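Replicative DNA helicase (Helicobacter pylori, PDB 3GXV) probably unwinds duplex DNA at the replication fork as an ATP-driven hexameric helicase, its N-terminal domain, the part described here, being implicated in the interaction with primase. Local coordinates at residues Ile13-Leu18 and Pro43-Phe48; Pro37-Tyr42 and Glu100-Ser105. All coordinates share one frame; numbering follows the deposited sequence.

Contact 1. Residues Ile13-Leu18 and Pro43-Phe48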
loop_
_atom_site.group_PDB
_atom_site.type_symbol
_atom_site.label_atom_id
_atom_site.label_comp_id
_atom_site.label_asym_id
_atom_site.label_seq_id
_atom_site.Cartn_x
_atom_site.Cartn_y
_atom_site.Cartn_z
ATOM N N ILE B 13 17.265 12.860 -0.622
ATOM C CA ILE B 13 16.265 13.142 0.397
ATOM C C ILE B 13 14.841 12.900 -0.090
ATOM O O ILE B 13 13.979 12.488 0.687
ATOM C CB ILE B 13 16.370 14.612 0.875
ATOM C CG1 ILE B 13 17.623 14.779 1.737
ATOM C CG2 ILE B 13 15.105 15.016 1.631
ATOM C CD1 ILE B 13 17.848 16.190 2.220
ATOM N N GLU B 14 14.597 13.176 -1.366
ATOM C CA GLU B 14 13.274 12.999 -1.942
ATOM C C GLU B 14 12.899 11.533 -2.023
ATOM O O GLU B 14 11.737 11.180 -1.856
ATOM C CB GLU B 14 13.204 13.628 -3.336
ATOM C CG GLU B 14 13.503 15.123 -3.334
ATOM C CD GLU B 14 13.255 15.802 -4.667
ATOM O OE1 GLU B 14 13.404 15.161 -5.742
ATOM O OE2 GLU B 14 12.930 17.004 -4.634
ATOM N N ARG B 15 13.884 10.685 -2.286
ATOM C CA ARG B 15 13.644 9.256 -2.375
ATOM C C ARG B 15 13.343 8.712 -0.990
ATOM O O ARG B 15 12.381 7.964 -0.799
ATOM C CB ARG B 15 14.872 8.526 -2.932
ATOM C CG ARG B 15 15.177 8.817 -4.387
ATOM C CD ARG B 15 16.204 7.833 -4.948
ATOM N NE ARG B 15 17.551 8.050 -4.426
ATOM C CZ ARG B 15 18.536 8.642 -5.098
ATOM N NH1 ARG B 15 18.346 9.087 -6.330
ATOM N NH2 ARG B 15 19.720 8.782 -4.537
ATOM N N ILE B 16 14.177 9.079 -0.021
ATOM C CA ILE B 16 13.987 8.591 1.334
ATOM C C ILE B 16 12.589 8.944 1.836
ATOM O O ILE B 16 11.984 8.192 2.573
ATOM C CB ILE B 16 15.037 9.172 2.295
ATOM C CG1 ILE B 16 16.439 8.712 1.877
ATOM C CG2 ILE B 16 14.717 8.727 3.718
ATOM C CD1 ILE B 16 17.584 9.387 2.638
ATOM N N VAL B 17 12.083 10.094 1.409
ATOM C CA VAL B 17 10.761 10.545 1.805
ATOM C C VAL B 17 9.688 9.693 1.145
ATOM O O VAL B 17 8.714 9.307 1.796
ATOM C CB VAL B 17 10.549 12.016 1.411
ATOM C CG1 VAL B 17 9.120 12.451 1.724
ATOM C CG2 VAL B 17 11.526 12.891 2.168
ATOM N N LEU B 18 9.882 9.411 -0.148
ATOM C CA LEU B 18 8.946 8.611 -0.941
ATOM C C LEU B 18 9.009 7.155 -0.483
ATOM O O LEU B 18 7.997 6.454 -0.452
ATOM C CB LEU B 18 9.285 8.704 -2.440
ATOM C CG LEU B 18 9.070 10.021 -3.214
ATOM C CD1 LEU B 18 9.529 9.841 -4.659
ATOM C CD2 LEU B 18 7.609 10.418 -3.192
ATOM N N PRO B 43 12.207 15.291 -11.400
ATOM C CA PRO B 43 10.863 15.063 -11.944
ATOM C C PRO B 43 10.253 13.677 -11.746
ATOM O O PRO B 43 9.074 13.557 -11.435
ATOM C CB PRO B 43 11.025 15.420 -13.421
ATOM C CG PRO B 43 12.084 16.464 -13.387
ATOM C CD PRO B 43 13.084 15.872 -12.427
ATOM N N PRO B 44 11.041 12.613 -11.948
ATOM C CA PRO B 44 10.475 11.267 -11.762
ATOM C C PRO B 44 9.955 11.010 -10.338
ATOM O O PRO B 44 9.088 10.149 -10.129
ATOM C CB PRO B 44 11.638 10.357 -12.139
ATOM C CG PRO B 44 12.321 11.158 -13.226
ATOM C CD PRO B 44 12.355 12.542 -12.616
ATOM N N ASN B 45 10.497 11.742 -9.366
ATOM C CA ASN B 45 10.076 11.593 -7.978
ATOM C C ASN B 45 8.734 12.280 -7.793
ATOM O O ASN B 45 7.906 11.835 -7.007
ATOM C CB ASN B 45 11.102 12.206 -7.021
ATOM C CG ASN B 45 12.401 11.409 -6.954
ATOM O OD1 ASN B 45 12.458 10.245 -7.356
ATOM N ND2 ASN B 45 13.447 12.033 -6.431
ATOM N N GLY B 46 8.536 13.388 -8.504
ATOM C CA GLY B 46 7.270 14.091 -8.432
ATOM C C GLY B 46 6.216 13.220 -9.098
ATOM O O GLY B 46 5.105 13.053 -8.586
ATOM N N LEU B 47 6.558 12.655 -10.251
ATOM C CA LEU B 47 5.632 11.792 -10.975
ATOM C C LEU B 47 5.196 10.650 -10.051
ATOM O O LEU B 47 4.014 10.265 -10.029
ATOM C CB LEU B 47 6.298 11.240 -12.246
ATOM C CG LEU B 47 5.494 10.318 -13.184
ATOM C CD1 LEU B 47 4.046 10.783 -13.271
ATOM C CD2 LEU B 47 6.140 10.310 -14.574
ATOM N N PHE B 48 6.160 10.119 -9.295
ATOM C CA PHE B 48 5.903 9.043 -8.342
ATOM C C PHE B 48 4.928 9.559 -7.280
ATOM O O PHE B 48 3.908 8.929 -7.018
ATOM C CB PHE B 48 7.199 8.608 -7.655
ATOM C CG PHE B 48 7.046 7.398 -6.776
ATOM C CD1 PHE B 48 7.224 6.129 -7.295
ATOM C CD2 PHE B 48 6.750 7.531 -5.419
ATOM C CE1 PHE B 48 7.108 5.001 -6.475
ATOM C CE2 PHE B 48 6.632 6.415 -4.595
ATOM C CZ PHE B 48 6.815 5.147 -5.122
#
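Leu-18 and Asn-45 pack closely, and Glu-14 takes the amide of Asn-45, where helix 3-23 meets the first turn of helix 43-57 inside the all-helical N-terminal domain of this DnaB-family helicase. The pair illustrates how two nearly parallel helices, the axes of the two short segments 10.3 Å apart at closest and inclined by 17°, can join a polar contact to an apolar one. On the apolar side the fit is tight. Leu-18 CD1 lies 3.5 Å from the carbonyl O of Asn-45, and both methyls, CD1 obliquely to the ring, touch the same ring atom, Phe-48 CD2, each at 3.7 Å. The leucine and phenylalanine side chains run past each other in opposite directions, and the ring is placed there because CG of Phe-48 stands anti to its backbone N (chi1 -173°). Ile-85 of helix 79-87 also touches Leu-18 and Asn-45.

Looser between the two segments is the flank of Arg-15, a partly exposed residue that helix 79-87 meets through Ala-84 and Ile-85. Its aliphatic CG comes within 4.2 Å of Asn-45 ND2, and its guanidinium stands nearly perpendicular to the amide plane.

Towards the loop before helix 43-57 lies the carboxylate of Glu-14, a buried residue. Three N-H groups reach it, which would probably favour the ionised form. OE2 accepts the backbone N-H of Tyr-41, its strongest partner, and OE1 that of Tyr-42, so the acid ties helix 3-23 to the chain leading into helix 43-57. The third comes from Asn-45 ND2, which donates almost straight (169°) to the anti lone pair of OE1 at 3.2 Å.

Contact 2. Residues Pro37-Tyr42 and Glu100-Ser105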
loop_
_atom_site.group_PDB
_atom_site.type_symbol
_atom_site.label_atom_id
_atom_site.label_comp_id
_atom_site.label_asym_id
_atom_site.label_seq_id
_atom_site.Cartn_x
_atom_site.Cartn_y
_atom_site.Cartn_z
ATOM N N PRO B 37 3.420 17.465 -6.279
ATOM C CA PRO B 37 4.407 16.779 -7.133
ATOM C C PRO B 37 5.415 17.779 -7.726
ATOM O O PRO B 37 6.637 17.566 -7.684
ATOM C CB PRO B 37 3.539 16.120 -8.202
ATOM C CG PRO B 37 2.260 15.805 -7.450
ATOM C CD PRO B 37 2.038 17.067 -6.626
ATOM N N SER B 38 4.893 18.880 -8.254
ATOM C CA SER B 38 5.711 19.923 -8.855
ATOM C C SER B 38 6.784 20.465 -7.906
ATOM O O SER B 38 7.672 21.199 -8.331
ATOM C CB SER B 38 4.812 21.074 -9.329
ATOM O OG SER B 38 4.061 21.630 -8.255
ATOM N N ASP B 39 6.716 20.111 -6.622
ATOM C CA ASP B 39 7.723 20.596 -5.684
ATOM C C ASP B 39 8.956 19.722 -5.599
ATOM O O ASP B 39 9.867 20.030 -4.836
ATOM C CB ASP B 39 7.149 20.754 -4.276
ATOM C CG ASP B 39 6.196 21.909 -4.166
ATOM O OD1 ASP B 39 6.516 23.003 -4.684
ATOM O OD2 ASP B 39 5.131 21.725 -3.550
ATOM N N PHE B 40 8.984 18.634 -6.369
ATOM C CA PHE B 40 10.139 17.733 -6.354
ATOM C C PHE B 40 11.158 18.166 -7.388
ATOM O O PHE B 40 10.799 18.544 -8.489
ATOM C CB PHE B 40 9.719 16.288 -6.616
ATOM C CG PHE B 40 9.072 15.629 -5.437
ATOM C CD1 PHE B 40 7.739 15.892 -5.115
ATOM C CD2 PHE B 40 9.807 14.801 -4.603
ATOM C CE1 PHE B 40 7.163 15.339 -3.981
ATOM C CE2 PHE B 40 9.226 14.243 -3.456
ATOM C CZ PHE B 40 7.904 14.519 -3.153
ATOM N N TYR B 41 12.428 18.101 -7.002
ATOM C CA TYR B 41 13.565 18.493 -7.831
ATOM C C TYR B 41 13.783 17.524 -8.996
ATOM O O TYR B 41 13.899 17.941 -10.152
ATOM C CB TYR B 41 14.794 18.587 -6.927
ATOM C CG TYR B 41 16.144 18.622 -7.610
ATOM C CD1 TYR B 41 16.448 19.573 -8.586
ATOM C CD2 TYR B 41 17.128 17.712 -7.252
ATOM C CE1 TYR B 41 17.715 19.598 -9.192
ATOM C CE2 TYR B 41 18.380 17.736 -7.833
ATOM C CZ TYR B 41 18.665 18.671 -8.799
ATOM O OH TYR B 41 19.898 18.643 -9.387
ATOM N N TYR B 42 13.851 16.234 -8.692
ATOM C CA TYR B 42 14.010 15.222 -9.730
ATOM C C TYR B 42 12.578 14.902 -10.175
ATOM O O TYR B 42 11.807 14.321 -9.424
ATOM C CB TYR B 42 14.669 13.977 -9.150
ATOM C CG TYR B 42 15.054 12.969 -10.190
ATOM C CD1 TYR B 42 15.813 13.345 -11.295
ATOM C CD2 TYR B 42 14.669 11.635 -10.077
ATOM C CE1 TYR B 42 16.181 12.424 -12.255
ATOM C CE2 TYR B 42 15.031 10.707 -11.033
ATOM C CZ TYR B 42 15.791 11.107 -12.120
ATOM O OH TYR B 42 16.195 10.196 -13.068
ATOM N N GLU B 100 12.592 20.514 3.872
ATOM C CA GLU B 100 13.805 20.829 3.133
ATOM C C GLU B 100 13.447 20.789 1.653
ATOM O O GLU B 100 13.835 21.666 0.873
ATOM C CB GLU B 100 14.906 19.807 3.440
ATOM C CG GLU B 100 16.267 20.212 2.900
ATOM C CD GLU B 100 17.393 19.324 3.395
ATOM O OE1 GLU B 100 17.363 18.903 4.572
ATOM O OE2 GLU B 100 18.320 19.064 2.602
ATOM N N ILE B 101 12.695 19.761 1.274
ATOM C CA ILE B 101 12.260 19.596 -0.109
ATOM C C ILE B 101 11.428 20.800 -0.542
ATOM O O ILE B 101 11.573 21.302 -1.654
ATOM C CB ILE B 101 11.433 18.303 -0.261
ATOM C CG1 ILE B 101 12.379 17.100 -0.239
ATOM C CG2 ILE B 101 10.607 18.337 -1.552
ATOM C CD1 ILE B 101 11.685 15.765 -0.130
ATOM N N LYS B 102 10.573 21.265 0.363
ATOM C CA LYS B 102 9.693 22.403 0.105
ATOM C C LYS B 102 10.492 23.686 -0.051
ATOM O O LYS B 102 10.204 24.496 -0.935
ATOM C CB LYS B 102 8.682 22.570 1.246
ATOM C CG LYS B 102 7.637 23.642 0.990
ATOM C CD LYS B 102 6.861 23.332 -0.284
ATOM C CE LYS B 102 5.903 24.449 -0.646
ATOM N NZ LYS B 102 4.919 24.681 0.429
ATOM N N ASN B 103 11.487 23.852 0.821
ATOM C CA ASN B 103 12.370 25.014 0.821
ATOM C C ASN B 103 13.164 25.166 -0.484
ATOM O O ASN B 103 13.320 26.275 -0.981
ATOM C CB ASN B 103 13.351 24.940 2.010
ATOM C CG ASN B 103 12.729 25.413 3.322
ATOM O OD1 ASN B 103 13.206 25.069 4.407
ATOM N ND2 ASN B 103 11.668 26.212 3.227
ATOM N N ALA B 104 13.679 24.066 -1.024
ATOM C CA ALA B 104 14.449 24.135 -2.264
ATOM C C ALA B 104 13.515 24.358 -3.448
ATOM O O ALA B 104 13.909 24.892 -4.481
ATOM C CB ALA B 104 15.269 22.869 -2.457
ATOM N N SER B 105 12.267 23.937 -3.292
ATOM C CA SER B 105 11.276 24.145 -4.333
ATOM C C SER B 105 11.057 25.656 -4.415
ATOM O O SER B 105 11.145 26.248 -5.482
ATOM C CB SER B 105 9.971 23.440 -3.973
ATOM O OG SER B 105 8.960 23.756 -4.905
HETATM O O HOH W 1 9.977 23.708 -7.621
HETATM O O HOH W 2 12.912 20.351 -4.056
#
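A 3-10 turn at residues 37-39, in the loop between helices 27-32 and 43-57, docks here on the long C-terminal helix 95-119 of the helical N-terminal domain. It is a worked example of an irregular connection fixed to a helix by one short side-chain bond, two waters and an apolar patch. Asp-39 and Ser-105 form the direct link. Ser-105 OG donates to Asp-39 OD1 at 2.6 Å, arriving on the anti side of the oxygen and 26° out of the carboxylate plane. The hydroxyl can reach across because OG is anti to the backbone N of Ser-105 (chi1 174°). The other carboxylate oxygen, OD2, accepts the backbone N-H of Glu-36, which holds the acid from its own side of the interface.

Lys-102 passes its aliphatic chain obliquely across the acid: its CD lies 4.0 Å from Asp-39 OD2. The ammonium NZ, weakly hydrogen-bonded to Val-34 O, stays 5.0 Å from that oxygen, too far for a salt bridge, though the opposite charges should still attract weakly.

Deeper in, Ile-101 presents its two branches to different partners. CG2 rests 3.8 Å from the carbonyl O of Asp-39, while CD1 comes obliquely to the ring of Phe-40, which also meets Phe-49 of helix 43-57. Phe-40 therefore packs where helices 3-23, 43-57 and 95-119 meet.

Water extends the junction on the polar side. One molecule donates to Ser-105 OG and more weakly to the carbonyl of Ser-38. A second sits between the two backbones, 3.2 Å from Asp-39 O and 2.9 Å from Ile-101 O.

Overall arrangement
The two contacts illustrate how one short connection can serve two interfaces in a small helical domain. Their centres are 9 Å apart, and contact 1 lies about 3 Å from the centre of the chain against about 7 Å for contact 2. Their segments alternate along the sequence, with 37-42 running directly into 43-48, so the loop docked on helix 95-119 continues as the helix packed on 13-18. Glu-14 belongs to contact 1 yet bonds to the loop of contact 2, the link measuring 2.7 Å from Glu-14 OE2 to Tyr-41 N. Side chains of segment 13-18 also touch Ile-101, so three helices and the loop share one interior.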